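PDB 3DMN: putative DNA helicase from Lactobacillus plantarum, which is of unknown function but, as a UvrD-like helicase C-terminal domain, probably serves in ATP-driven unwinding of DNA. Local coordinates for residues T12-E17 with P158-V163; T64-K69 with P100-V105; E114-I119 with A144-T149; V120-Q125 with V151-L156. One frame throughout, in Å; residues are numbered along the deposited sequence.

Contact 1 of 4, residues T12-E17 with P158-V163; sequences TDFTKE and PLLARV
Glu-17 and Arg-162 make the polar link between the region where helix 9-16 runs out and the loop that follows strand 147-153. Arg-162 NH1 donates to the backbone oxygen Glu-17 O at 2.7 Å, with an N-H...O angle of 156°. The oxygen lies at the edge of the guanidinium, close to its plane. The donor is tilted from the carbonyl plane of Glu-17. The Arg-162 chain bends at chi3 (-46°), and NH1 ends beside this oxygen. Its CG and CD also lie against Glu-17 O, each at 3.3 Å.

The carboxylate of Glu-17 does not meet the guanidinium. Its OE1 lies 5.0 Å from Arg-162 NH1. It sits instead beside the backbone of Val-163, with OE1 3.5 Å from Val-163 CA, and accepts a hydrogen bond from the backbone N of Asn-164.

The apolar part is built on Phe-14. Its CG is anti to the backbone N (chi1 173°), which carries the ring toward the loop. Phe-14 CD1 meets Val-163 CG1 at 3.9 Å. Further out, Phe-14 CZ meets Leu-160 CD2 at 4.2 Å. Both aliphatic side chains cross the phenylalanine at about a right angle. The other methyl of Val-163, CG2, lies against Glu-17 CB. Leu-150 of strand 147-153 touches both Phe-14 and Leu-160.

A type I beta turn from Leu-160 to Val-163 sets the loop residues in place. The chemistry is thus split: a buried apolar cluster faces the sheet, while the arginine grips a main-chain carbonyl on the more exposed side and the glutamate holds the backbone just beyond the turn.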
loop_
_atom_site.group_PDB
_atom_site.type_symbol
_atom_site.label_atom_id
_atom_site.label_comp_id
_atom_site.label_asym_id
_atom_site.label_seq_id
_atom_site.Cartn_x
_atom_site.Cartn_y
_atom_site.Cartn_z
ATOM N N THR A 12 9.055 9.101 4.383
ATOM C CA THR A 12 9.078 10.470 3.866
ATOM C C THR A 12 9.999 10.593 2.647
ATOM O O THR A 12 9.645 11.186 1.631
ATOM C CB THR A 12 9.539 11.414 4.996
ATOM O OG1 THR A 12 8.537 11.396 6.028
ATOM C CG2 THR A 12 9.760 12.822 4.460
ATOM N N ASP A 13 11.190 10.022 2.767
ATOM C CA ASP A 13 12.154 10.102 1.694
ATOM C C ASP A 13 11.755 9.320 0.436
ATOM O O ASP A 13 11.951 9.798 -0.674
ATOM C CB ASP A 13 13.520 9.622 2.172
ATOM C CG ASP A 13 14.230 10.651 2.996
ATOM O OD1 ASP A 13 13.742 11.808 3.164
ATOM O OD2 ASP A 13 15.326 10.315 3.528
ATOM N N PHE A 14 11.258 8.107 0.629
ATOM C CA PHE A 14 10.727 7.335 -0.489
ATOM C C PHE A 14 9.558 8.087 -1.175
ATOM O O PHE A 14 9.559 8.307 -2.415
ATOM C CB PHE A 14 10.268 5.977 0.029
ATOM C CG PHE A 14 9.548 5.160 -1.020
ATOM C CD1 PHE A 14 10.270 4.319 -1.863
ATOM C CD2 PHE A 14 8.166 5.170 -1.091
ATOM C CE1 PHE A 14 9.617 3.532 -2.857
ATOM C CE2 PHE A 14 7.494 4.408 -2.055
ATOM C CZ PHE A 14 8.201 3.567 -2.922
ATOM N N THR A 15 8.585 8.540 -0.373
ATOM C CA THR A 15 7.427 9.160 -0.986
ATOM C C THR A 15 7.720 10.488 -1.679
ATOM O O THR A 15 7.122 10.787 -2.714
ATOM C CB THR A 15 6.268 9.319 0.011
ATOM O OG1 THR A 15 6.658 10.205 1.078
ATOM C CG2 THR A 15 5.857 7.968 0.574
ATOM N N LYS A 16 8.638 11.287 -1.125
ATOM C CA LYS A 16 8.905 12.601 -1.716
ATOM C C LYS A 16 9.354 12.445 -3.183
ATOM O O LYS A 16 9.088 13.299 -4.009
ATOM C CB LYS A 16 9.938 13.387 -0.895
ATOM C CG LYS A 16 11.358 12.889 -1.051
ATOM C CD LYS A 16 12.289 13.474 -0.032
ATOM C CE LYS A 16 13.661 12.837 -0.211
ATOM N NZ LYS A 16 14.551 13.571 0.829
ATOM N N GLU A 17 10.026 11.338 -3.499
ATOM C CA GLU A 17 10.637 11.178 -4.821
ATOM C C GLU A 17 9.612 10.702 -5.840
ATOM O O GLU A 17 9.927 10.594 -7.037
ATOM C CB GLU A 17 11.811 10.210 -4.735
ATOM C CG GLU A 17 12.921 10.757 -3.816
ATOM C CD GLU A 17 14.322 10.291 -4.189
ATOM O OE1 GLU A 17 14.489 9.346 -4.960
ATOM O OE2 GLU A 17 15.287 10.841 -3.597
ATOM N N PRO A 158 5.911 2.605 -13.554
ATOM C CA PRO A 158 7.044 3.384 -14.084
ATOM C C PRO A 158 7.234 4.693 -13.319
ATOM O O PRO A 158 8.317 5.294 -13.380
ATOM C CB PRO A 158 6.621 3.683 -15.522
ATOM C CG PRO A 158 5.089 3.631 -15.503
ATOM C CD PRO A 158 4.847 2.449 -14.572
ATOM N N LEU A 159 6.195 5.119 -12.617
ATOM C CA LEU A 159 6.313 6.365 -11.842
ATOM C C LEU A 159 7.363 6.193 -10.727
ATOM O O LEU A 159 7.827 7.179 -10.166
ATOM C CB LEU A 159 4.952 6.792 -11.273
ATOM C CG LEU A 159 3.852 6.908 -12.345
ATOM C CD1 LEU A 159 2.559 7.351 -11.641
ATOM C CD2 LEU A 159 4.284 7.909 -13.462
ATOM N N LEU A 160 7.624 4.926 -10.364
ATOM C CA LEU A 160 8.579 4.645 -9.288
ATOM C C LEU A 160 10.000 4.504 -9.794
ATOM O O LEU A 160 10.938 4.412 -8.983
ATOM C CB LEU A 160 8.145 3.435 -8.445
ATOM C CG LEU A 160 6.784 3.637 -7.728
ATOM C CD1 LEU A 160 6.369 2.317 -7.064
ATOM C CD2 LEU A 160 6.877 4.759 -6.697
ATOM N N ALA A 161 10.186 4.554 -11.124
ATOM C CA ALA A 161 11.534 4.333 -11.695
ATOM C C ALA A 161 12.511 5.410 -11.193
ATOM O O ALA A 161 13.685 5.140 -10.988
ATOM C CB ALA A 161 11.483 4.317 -13.228
ATOM N N ARG A 162 12.018 6.620 -11.014
ATOM C CA ARG A 162 12.877 7.747 -10.632
ATOM C C ARG A 162 13.348 7.654 -9.199
ATOM O O ARG A 162 14.305 8.325 -8.830
ATOM C CB ARG A 162 12.184 9.094 -10.852
ATOM C CG ARG A 162 11.002 9.431 -9.907
ATOM C CD ARG A 162 10.385 10.800 -10.254
ATOM N NE ARG A 162 11.432 11.831 -10.456
ATOM C CZ ARG A 162 12.081 12.424 -9.458
ATOM N NH1 ARG A 162 11.815 12.107 -8.197
ATOM N NH2 ARG A 162 13.014 13.339 -9.704
ATOM N N VAL A 163 12.686 6.843 -8.385
ATOM C CA VAL A 163 13.061 6.793 -6.947
ATOM C C VAL A 163 14.430 6.150 -6.780
ATOM O O VAL A 163 14.719 5.133 -7.373
ATOM C CB VAL A 163 12.008 6.026 -6.129
ATOM C CG1 VAL A 163 12.399 5.989 -4.663
ATOM C CG2 VAL A 163 10.637 6.701 -6.274
#

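Contact 2 of 4, residues T64-K69 with P100-V105; sequences TAIIGK and PGVIVV. With FMT (formic acid), chain P; ACT (acetate ion), chain E.
Ala-65 and Ile-103 pack tightly on one face of two neighbouring parallel strands. The Ile-103 CG1 branch lies between its own backbone N and carbonyl carbon (chi1 58°), which leads CD1 toward strand 64-68. Ala-65 CB is 3.4 Å from Ile-103 CD1, shorter than usual carbon contact. Val-105 CG2 reaches the same methyl more loosely, at 4.1 Å.

On the other face, Ile-66 extends over strand 102-106. Its CD1 meets Val-102 CG1 at 3.6 Å and Val-104 CG2 at 4.1 Å. Both valines cross the isoleucine obliquely. Leu-77 and Leu-81 of helix 71-82 cover Ile-66.

The backbones hold this register. Ile-66 N donates to Ile-103 O in a nearly straight bond (176°). Val-105 N gives to Ile-66 O at 2.8 Å, and Gly-68 N gives to Val-105 O. At the start of the pair one water links the two segments, donating to Gly-101 O and accepting from Ile-103 N; its contact with Thr-64 O is short and doubtful. A formic acid, probably from the crystallisation liquor, takes a hydrogen bond from Thr-64 N.

Parallel strands with an aliphatic face packed under helices are typical of the alpha/beta core of P-loop NTPase-like domains, the clan of UvrD-like helicases.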
loop_
_atom_site.group_PDB
_atom_site.type_symbol
_atom_site.label_atom_id
_atom_site.label_comp_id
_atom_site.label_asym_id
_atom_site.label_seq_id
_atom_site.Cartn_x
_atom_site.Cartn_y
_atom_site.Cartn_z
ATOM N N THR A 64 -2.532 -2.580 10.126
ATOM C CA THR A 64 -2.394 -2.384 8.691
ATOM C C THR A 64 -3.689 -1.995 7.953
ATOM O O THR A 64 -4.750 -2.615 8.199
ATOM C CB THR A 64 -1.803 -3.664 8.049
ATOM O OG1 THR A 64 -0.616 -4.076 8.782
ATOM C CG2 THR A 64 -1.517 -3.425 6.585
ATOM N N ALA A 65 -3.605 -1.005 7.053
ATOM C CA ALA A 65 -4.648 -0.765 6.029
ATOM C C ALA A 65 -4.121 -1.102 4.659
ATOM O O ALA A 65 -2.969 -0.802 4.357
ATOM C CB ALA A 65 -5.108 0.651 6.041
ATOM N N ILE A 66 -4.941 -1.744 3.835
ATOM C CA ILE A 66 -4.582 -1.971 2.447
ATOM C C ILE A 66 -5.319 -0.935 1.611
ATOM O O ILE A 66 -6.554 -0.799 1.735
ATOM C CB ILE A 66 -5.064 -3.326 1.977
ATOM C CG1 ILE A 66 -4.489 -4.409 2.898
ATOM C CG2 ILE A 66 -4.686 -3.496 0.497
ATOM C CD1 ILE A 66 -5.083 -5.827 2.599
ATOM N N ILE A 67 -4.561 -0.141 0.854
ATOM C CA ILE A 67 -5.188 0.904 -0.001
ATOM C C ILE A 67 -5.134 0.494 -1.463
ATOM O O ILE A 67 -4.030 0.271 -2.008
ATOM C CB ILE A 67 -4.507 2.287 0.178
ATOM C CG1 ILE A 67 -4.472 2.623 1.671
ATOM C CG2 ILE A 67 -5.261 3.341 -0.642
ATOM C CD1 ILE A 67 -3.809 3.983 2.055
ATOM N N GLY A 68 -6.302 0.346 -2.070
ATOM C CA GLY A 68 -6.421 0.024 -3.528
ATOM C C GLY A 68 -6.828 1.316 -4.257
ATOM O O GLY A 68 -7.350 2.236 -3.658
ATOM N N LYS A 69 -6.595 1.379 -5.547
ATOM C CA LYS A 69 -6.827 2.626 -6.275
ATOM C C LYS A 69 -8.303 2.928 -6.379
ATOM O O LYS A 69 -8.708 4.089 -6.190
ATOM C CB LYS A 69 -6.207 2.553 -7.666
ATOM C CG LYS A 69 -6.403 3.847 -8.457
ATOM C CD LYS A 69 -5.657 3.830 -9.827
ATOM C CE LYS A 69 -6.179 2.743 -10.739
ATOM N NZ LYS A 69 -5.584 2.891 -12.139
ATOM N N PRO A 100 -12.513 -5.469 13.021
ATOM C CA PRO A 100 -11.110 -5.084 13.246
ATOM C C PRO A 100 -10.129 -6.241 13.170
ATOM O O PRO A 100 -9.694 -6.801 14.198
ATOM C CB PRO A 100 -11.161 -4.413 14.598
ATOM C CG PRO A 100 -12.463 -3.714 14.504
ATOM C CD PRO A 100 -13.376 -4.796 13.995
ATOM N N GLY A 101 -9.896 -6.604 11.905
ATOM C CA GLY A 101 -8.860 -7.470 11.343
ATOM C C GLY A 101 -8.310 -6.660 10.164
ATOM O O GLY A 101 -7.553 -5.731 10.403
ATOM N N VAL A 102 -8.745 -6.926 8.917
ATOM C CA VAL A 102 -8.094 -6.278 7.744
ATOM C C VAL A 102 -8.965 -5.195 7.076
ATOM O O VAL A 102 -10.038 -5.504 6.567
ATOM C CB VAL A 102 -7.701 -7.357 6.688
ATOM C CG1 VAL A 102 -6.939 -6.773 5.526
ATOM C CG2 VAL A 102 -6.889 -8.486 7.331
ATOM N N ILE A 103 -8.497 -3.943 7.004
ATOM C CA ILE A 103 -9.283 -2.926 6.281
ATOM C C ILE A 103 -8.726 -2.785 4.869
ATOM O O ILE A 103 -7.508 -2.714 4.685
ATOM C CB ILE A 103 -9.359 -1.486 6.935
ATOM C CG1 ILE A 103 -7.991 -0.894 7.128
ATOM C CG2 ILE A 103 -10.198 -1.487 8.225
ATOM C CD1 ILE A 103 -8.024 0.471 7.771
ATOM N N VAL A 104 -9.640 -2.767 3.898
ATOM C CA VAL A 104 -9.317 -2.489 2.505
ATOM C C VAL A 104 -10.028 -1.170 2.182
ATOM O O VAL A 104 -11.273 -1.072 2.350
ATOM C CB VAL A 104 -9.809 -3.647 1.558
ATOM C CG1 VAL A 104 -9.538 -3.213 0.129
ATOM C CG2 VAL A 104 -9.025 -4.923 1.850
ATOM N N VAL A 105 -9.254 -0.195 1.715
ATOM C CA VAL A 105 -9.649 1.208 1.681
ATOM C C VAL A 105 -9.449 1.670 0.227
ATOM O O VAL A 105 -8.326 1.697 -0.251
ATOM C CB VAL A 105 -8.650 2.109 2.623
ATOM C CG1 VAL A 105 -9.022 3.597 2.635
ATOM C CG2 VAL A 105 -8.570 1.590 4.067
HETATM C C FMT P . -4.200 -5.352 10.833
HETATM O O1 FMT P . -4.376 -4.279 11.405
HETATM O O2 FMT P . -4.814 -5.714 9.825
HETATM C C ACT E . -7.802 0.842 -13.599
HETATM O O ACT E . -8.213 1.357 -12.531
HETATM O OXT ACT E . -6.637 1.140 -13.999
HETATM C CH3 ACT E . -8.735 -0.052 -14.323
HETATM O O HOH W 1 -6.933 -2.850 9.360
#

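Contact 3 of 4, residues E114-I119 with A144-T149; sequences EFDAVI and AMHELT
Asp-116 and His-146 meet where the two parallel strands of a beta-alpha-beta unit begin, strand 118-121 and strand 147-153. His-146 ND1 donates to Asp-116 OD1 at 2.6 Å. The oxygen lies near the ring plane, at its edge. The ring approaches OD1 on the anti side of the carboxylate, and the two planes are 72° apart. Asp-116 CG is anti to the backbone N (chi1 -172°), which swings the carboxylate back toward the histidine although the CB points away. Asp-116 OD2 accepts from the backbone N of Thr-63. Met-145 CB covers one face of the imidazole.

The backbone of Asp-116 is gripped too. Its O accepts two hydrogen bonds, from His-146 N at 2.8 Å and from Glu-147 N at 3.0 Å. This fork marks a beta bulge: the register shifts by one between the Phe-115/Ala-144 pair and the Ala-117/Glu-147 pair. Helix 134-141 makes the crossover between the strands. Beyond the bulge the parallel ladder is regular, with Val-118 N giving to Glu-147 O and Thr-149 N to Val-118 O. A water donates to Val-118 O and is also bonded to Thr-149 OG1, which has Asn-36 as a further partner.

Val-118 CG2 packs on Ala-144 CB at 3.7 Å, and Ile-11 of helix 9-16 covers this alanine. On the other face Ala-117 CB meets Glu-147 CB, also at 3.7 Å, and Ile-119 lies side by side with Thr-149. Before the bulge, the selenomethionine Met-145 crosses Glu-114 at about a right angle; its CG is 3.3 Å from Glu-114 OE2, and its CE rests near Glu-114 CB.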
loop_
_atom_site.group_PDB
_atom_site.type_symbol
_atom_site.label_atom_id
_atom_site.label_comp_id
_atom_site.label_asym_id
_atom_site.label_seq_id
_atom_site.Cartn_x
_atom_site.Cartn_y
_atom_site.Cartn_z
ATOM N N GLU A 114 -4.495 8.433 8.540
ATOM C CA GLU A 114 -3.110 7.944 8.608
ATOM C C GLU A 114 -3.199 6.557 9.242
ATOM O O GLU A 114 -4.081 6.313 10.079
ATOM C CB GLU A 114 -2.214 8.885 9.448
ATOM C CG GLU A 114 -2.757 9.252 10.832
ATOM C CD GLU A 114 -2.669 8.117 11.890
ATOM O OE1 GLU A 114 -3.523 8.100 12.803
ATOM O OE2 GLU A 114 -1.777 7.244 11.801
ATOM N N PHE A 115 -2.304 5.655 8.817
ATOM C CA PHE A 115 -2.289 4.308 9.317
ATOM C C PHE A 115 -0.874 3.951 9.762
ATOM O O PHE A 115 0.097 4.434 9.185
ATOM C CB PHE A 115 -2.714 3.352 8.190
ATOM C CG PHE A 115 -4.067 3.688 7.611
ATOM C CD1 PHE A 115 -5.223 3.354 8.301
ATOM C CD2 PHE A 115 -4.167 4.314 6.364
ATOM C CE1 PHE A 115 -6.478 3.661 7.754
ATOM C CE2 PHE A 115 -5.421 4.616 5.813
ATOM C CZ PHE A 115 -6.559 4.281 6.508
ATOM N N ASP A 116 -0.763 3.104 10.790
ATOM C CA ASP A 116 0.513 2.579 11.229
ATOM C C ASP A 116 1.263 1.925 10.063
ATOM O O ASP A 116 2.405 2.275 9.767
ATOM C CB ASP A 116 0.191 1.533 12.290
ATOM C CG ASP A 116 1.401 1.009 12.991
ATOM O OD1 ASP A 116 2.439 1.708 13.021
ATOM O OD2 ASP A 116 1.274 -0.110 13.554
ATOM N N ALA A 117 0.595 0.993 9.395
ATOM C CA ALA A 117 1.180 0.278 8.254
ATOM C C ALA A 117 0.191 0.347 7.097
ATOM O O ALA A 117 -1.040 0.271 7.285
ATOM C CB ALA A 117 1.425 -1.161 8.629
ATOM N N VAL A 118 0.739 0.492 5.898
ATOM C CA VAL A 118 -0.084 0.498 4.696
ATOM C C VAL A 118 0.488 -0.543 3.753
ATOM O O VAL A 118 1.701 -0.632 3.584
ATOM C CB VAL A 118 -0.047 1.897 3.986
ATOM C CG1 VAL A 118 -0.677 1.815 2.579
ATOM C CG2 VAL A 118 -0.811 2.937 4.859
ATOM N N ILE A 119 -0.413 -1.278 3.120
ATOM C CA ILE A 119 -0.023 -2.090 1.942
ATOM C C ILE A 119 -0.704 -1.476 0.725
ATOM O O ILE A 119 -1.932 -1.396 0.705
ATOM C CB ILE A 119 -0.463 -3.530 2.115
ATOM C CG1 ILE A 119 0.232 -4.169 3.323
ATOM C CG2 ILE A 119 -0.216 -4.374 0.803
ATOM C CD1 ILE A 119 -0.410 -5.550 3.754
ATOM N N ALA A 144 1.017 6.079 5.140
ATOM C CA ALA A 144 1.745 5.186 6.071
ATOM C C ALA A 144 2.599 5.971 7.017
ATOM O O ALA A 144 3.444 6.796 6.590
ATOM C CB ALA A 144 2.684 4.208 5.291
HETATM N N MSE A 145 2.442 5.665 8.299
HETATM C CA MSE A 145 3.220 6.350 9.324
HETATM C C MSE A 145 4.512 5.595 9.597
HETATM O O MSE A 145 5.583 6.223 9.709
HETATM C CB MSE A 145 2.401 6.562 10.605
HETATM C CG MSE A 145 1.239 7.493 10.415
HETATM SE SE MSE A 145 1.759 9.327 9.855
HETATM C CE MSE A 145 1.272 9.271 7.940
ATOM N N HIS A 146 4.438 4.270 9.695
ATOM C CA HIS A 146 5.557 3.490 10.255
ATOM C C HIS A 146 6.065 2.374 9.321
ATOM O O HIS A 146 7.264 2.140 9.238
ATOM C CB HIS A 146 5.194 2.955 11.661
ATOM C CG HIS A 146 4.764 4.052 12.612
ATOM N ND1 HIS A 146 3.563 4.034 13.305
ATOM C CD2 HIS A 146 5.354 5.230 12.930
ATOM C CE1 HIS A 146 3.446 5.142 14.015
ATOM N NE2 HIS A 146 4.523 5.880 13.816
ATOM N N GLU A 147 5.156 1.721 8.596
ATOM C CA GLU A 147 5.525 0.632 7.670
ATOM C C GLU A 147 4.782 0.826 6.352
ATOM O O GLU A 147 3.607 1.103 6.344
ATOM C CB GLU A 147 5.128 -0.714 8.274
ATOM C CG GLU A 147 5.838 -1.908 7.633
ATOM C CD GLU A 147 7.291 -2.071 8.137
ATOM O OE1 GLU A 147 7.622 -1.503 9.209
ATOM O OE2 GLU A 147 8.082 -2.794 7.486
ATOM N N LEU A 148 5.517 0.687 5.260
ATOM C CA LEU A 148 4.930 0.856 3.926
ATOM C C LEU A 148 5.393 -0.277 3.026
ATOM O O LEU A 148 6.599 -0.516 2.878
ATOM C CB LEU A 148 5.347 2.208 3.347
ATOM C CG LEU A 148 4.979 2.462 1.883
ATOM C CD1 LEU A 148 3.445 2.487 1.700
ATOM C CD2 LEU A 148 5.670 3.774 1.332
ATOM N N THR A 149 4.418 -0.939 2.408
ATOM C CA THR A 149 4.678 -2.084 1.518
ATOM C C THR A 149 3.936 -1.770 0.244
ATOM O O THR A 149 2.825 -1.307 0.275
ATOM C CB THR A 149 4.086 -3.406 2.089
ATOM O OG1 THR A 149 4.705 -3.704 3.336
ATOM C CG2 THR A 149 4.360 -4.573 1.107
HETATM O O HOH W 2 3.082 -2.711 5.333
#

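Contact 4 of 4, residues V120-Q125 with V151-L156; sequences VWNANQ and VAVGSL. With ACT (acetate ion), chain B; ACT (acetate ion), chain L; ACT (acetate ion), chain K; EDO (1,2-ethanediol), chain N.
Asn-122 has a left-handed backbone (phi 65°, psi 58°), and its chi1 of -146° turns the amide oxygen back toward Val-153. Asn-122 OD1 accepts from Val-153 N at 2.9 Å. The donor comes in tilted from the plane of that side-chain carbonyl. The contact lies at the C-terminal ends of the parallel strands 118-121 and 147-153 of a beta-alpha-beta unit, where the chains leave the sheet.

Asn-124 answers in the other direction. Its ND2 donates to Val-153 O at 2.9 Å, with the acceptor in the amide plane and the bond fairly straight. The amide is held at both ends, because Asn-124 OD1 accepts from the backbone N of Asn-127. Two asparagines thus grip the N and the O of one residue where strand 147-153 ends.

Val-151 N still bonds to Val-120 O in sheet fashion. Val-151 O then receives Ala-123 N at 3.0 Å and, weakly, Asn-122 N. Ala-123 is the centre of an inverse gamma turn.

The Trp-121 ring lies obliquely against two valines, with CZ3 3.9 Å from Val-151 CG1 and CH2 4.0 Å from Val-153 CG2. Acetates, probably from the crystallisation liquor, sit at this end of the sheet. One oxygen of an acetate accepts from both Ser-155 N and Gln-125 N. Another acetate lies at the indole edge, its O 2.9 Å from Trp-121 NE1.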
loop_
_atom_site.group_PDB
_atom_site.type_symbol
_atom_site.label_atom_id
_atom_site.label_comp_id
_atom_site.label_asym_id
_atom_site.label_seq_id
_atom_site.Cartn_x
_atom_site.Cartn_y
_atom_site.Cartn_z
ATOM N N VAL A 120 0.078 -0.968 -0.238
ATOM C CA VAL A 120 -0.482 -0.413 -1.465
ATOM C C VAL A 120 -0.761 -1.560 -2.414
ATOM O O VAL A 120 0.149 -2.248 -2.873
ATOM C CB VAL A 120 0.489 0.607 -2.130
ATOM C CG1 VAL A 120 -0.154 1.218 -3.342
ATOM C CG2 VAL A 120 0.858 1.681 -1.112
ATOM N N TRP A 121 -2.041 -1.729 -2.759
ATOM C CA TRP A 121 -2.401 -2.862 -3.616
ATOM C C TRP A 121 -2.250 -2.525 -5.101
ATOM O O TRP A 121 -2.916 -1.617 -5.670
ATOM C CB TRP A 121 -3.842 -3.366 -3.317
ATOM C CG TRP A 121 -4.302 -4.354 -4.314
ATOM C CD1 TRP A 121 -5.347 -4.206 -5.213
ATOM C CD2 TRP A 121 -3.706 -5.625 -4.596
ATOM N NE1 TRP A 121 -5.462 -5.344 -6.009
ATOM C CE2 TRP A 121 -4.450 -6.216 -5.661
ATOM C CE3 TRP A 121 -2.639 -6.344 -4.034
ATOM C CZ2 TRP A 121 -4.146 -7.482 -6.158
ATOM C CZ3 TRP A 121 -2.317 -7.611 -4.566
ATOM C CH2 TRP A 121 -3.074 -8.145 -5.613
ATOM N N ASN A 122 -1.367 -3.291 -5.730
ATOM C CA ASN A 122 -1.213 -3.279 -7.193
ATOM C C ASN A 122 -0.708 -1.944 -7.733
ATOM O O ASN A 122 -1.328 -1.321 -8.616
ATOM C CB ASN A 122 -2.440 -3.773 -7.943
ATOM C CG ASN A 122 -2.029 -4.517 -9.217
ATOM O OD1 ASN A 122 -0.835 -4.574 -9.495
ATOM N ND2 ASN A 122 -2.993 -5.029 -10.003
ATOM N N ALA A 123 0.451 -1.576 -7.226
ATOM C CA ALA A 123 1.187 -0.393 -7.663
ATOM C C ALA A 123 1.943 -0.688 -8.965
ATOM O O ALA A 123 3.183 -0.534 -9.019
ATOM C CB ALA A 123 2.206 0.011 -6.566
ATOM N N ASN A 124 1.201 -1.093 -9.994
ATOM C CA ASN A 124 1.834 -1.620 -11.184
ATOM C C ASN A 124 1.765 -0.636 -12.351
ATOM O O ASN A 124 1.370 0.535 -12.181
ATOM C CB ASN A 124 1.243 -2.983 -11.576
ATOM C CG ASN A 124 -0.194 -2.878 -12.074
ATOM O OD1 ASN A 124 -0.798 -1.808 -12.017
ATOM N ND2 ASN A 124 -0.747 -4.003 -12.574
ATOM N N GLN A 125 2.199 -1.080 -13.520
ATOM C CA GLN A 125 2.264 -0.188 -14.679
ATOM C C GLN A 125 0.854 0.160 -15.139
ATOM O O GLN A 125 0.569 1.329 -15.444
ATOM C CB GLN A 125 3.032 -0.939 -15.767
ATOM C CG GLN A 125 3.210 -0.227 -16.992
ATOM C CD GLN A 125 4.011 -1.107 -17.931
ATOM O OE1 GLN A 125 5.209 -1.292 -17.737
ATOM N NE2 GLN A 125 3.330 -1.724 -18.889
ATOM N N VAL A 151 2.813 -3.711 -3.325
ATOM C CA VAL A 151 2.727 -4.971 -4.101
ATOM C C VAL A 151 2.297 -4.642 -5.499
ATOM O O VAL A 151 1.309 -3.955 -5.677
ATOM C CB VAL A 151 1.729 -5.995 -3.454
ATOM C CG1 VAL A 151 1.608 -7.267 -4.311
ATOM C CG2 VAL A 151 2.162 -6.363 -2.030
ATOM N N ALA A 152 3.030 -5.141 -6.505
ATOM C CA ALA A 152 2.668 -4.843 -7.907
ATOM C C ALA A 152 2.491 -6.164 -8.603
ATOM O O ALA A 152 3.279 -7.076 -8.379
ATOM C CB ALA A 152 3.814 -4.050 -8.603
ATOM N N VAL A 153 1.477 -6.254 -9.449
ATOM C CA VAL A 153 1.235 -7.456 -10.266
ATOM C C VAL A 153 1.698 -7.124 -11.685
ATOM O O VAL A 153 1.150 -6.217 -12.361
ATOM C CB VAL A 153 -0.240 -7.818 -10.291
ATOM C CG1 VAL A 153 -0.457 -9.031 -11.225
ATOM C CG2 VAL A 153 -0.688 -8.173 -8.862
ATOM N N GLY A 154 2.718 -7.838 -12.128
ATOM C CA GLY A 154 3.258 -7.680 -13.474
ATOM C C GLY A 154 4.562 -6.930 -13.406
ATOM O O GLY A 154 5.624 -7.508 -13.185
ATOM N N SER A 155 4.474 -5.607 -13.561
ATOM C CA SER A 155 5.643 -4.731 -13.491
ATOM C C SER A 155 5.385 -3.612 -12.518
ATOM O O SER A 155 4.245 -3.202 -12.347
ATOM C CB SER A 155 5.933 -4.073 -14.841
ATOM O OG SER A 155 6.397 -5.058 -15.782
ATOM N N LEU A 156 6.454 -3.138 -11.892
ATOM C CA LEU A 156 6.319 -1.984 -11.002
ATOM C C LEU A 156 5.907 -0.741 -11.794
ATOM O O LEU A 156 6.340 -0.521 -12.926
ATOM C CB LEU A 156 7.644 -1.749 -10.263
ATOM C CG LEU A 156 7.603 -0.742 -9.114
ATOM C CD1 LEU A 156 6.657 -1.159 -7.975
ATOM C CD2 LEU A 156 9.041 -0.532 -8.601
HETATM C C ACT B . 1.511 -4.237 -15.303
HETATM O O ACT B . 2.432 -3.846 -14.581
HETATM O OXT ACT B . 0.565 -3.500 -15.630
HETATM C CH3 ACT B . 1.608 -5.582 -15.695
HETATM C C ACT L . -3.361 -7.682 -12.416
HETATM O O ACT L . -4.134 -7.924 -11.452
HETATM O OXT ACT L . -2.676 -6.633 -12.411
HETATM C CH3 ACT L . -3.259 -8.645 -13.562
HETATM C C ACT K . -6.478 -5.390 -9.099
HETATM O O ACT K . -7.326 -5.689 -8.155
HETATM O OXT ACT K . -5.857 -4.275 -9.115
HETATM C CH3 ACT K . -6.176 -6.339 -10.207
HETATM C C1 EDO N . 8.447 -7.172 -13.430
HETATM O O1 EDO N . 8.786 -6.383 -14.584
HETATM C C2 EDO N . 8.783 -8.650 -13.528
HETATM O O2 EDO N . 9.430 -9.078 -12.324
HETATM O O HOH W 3 6.133 -3.888 -18.202
#

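How the contacts relate
From the N terminus, helix 9-16 comes first. Its C-terminal part meets the loop after strand 147-153 in contact 1, which closes the longest loop and encloses the other three. Contact 2 closes within it, pairing strands 64-68 and 102-106. It closes before contacts 3 and 4 open. These two cross each other, since both use strands 118-121 and 147-153, one near the start of the strands and one at their end. Strand 64-68 also pairs with strand 118-121, with Ile-119 N probably hydrogen-bonded to Ala-65 O, so contacts 2, 3 and 4 share one parallel sheet. Phe-14 packs on Leu-148 and Pro-158 on Gln-125, joining contact 1 to contacts 3 and 4.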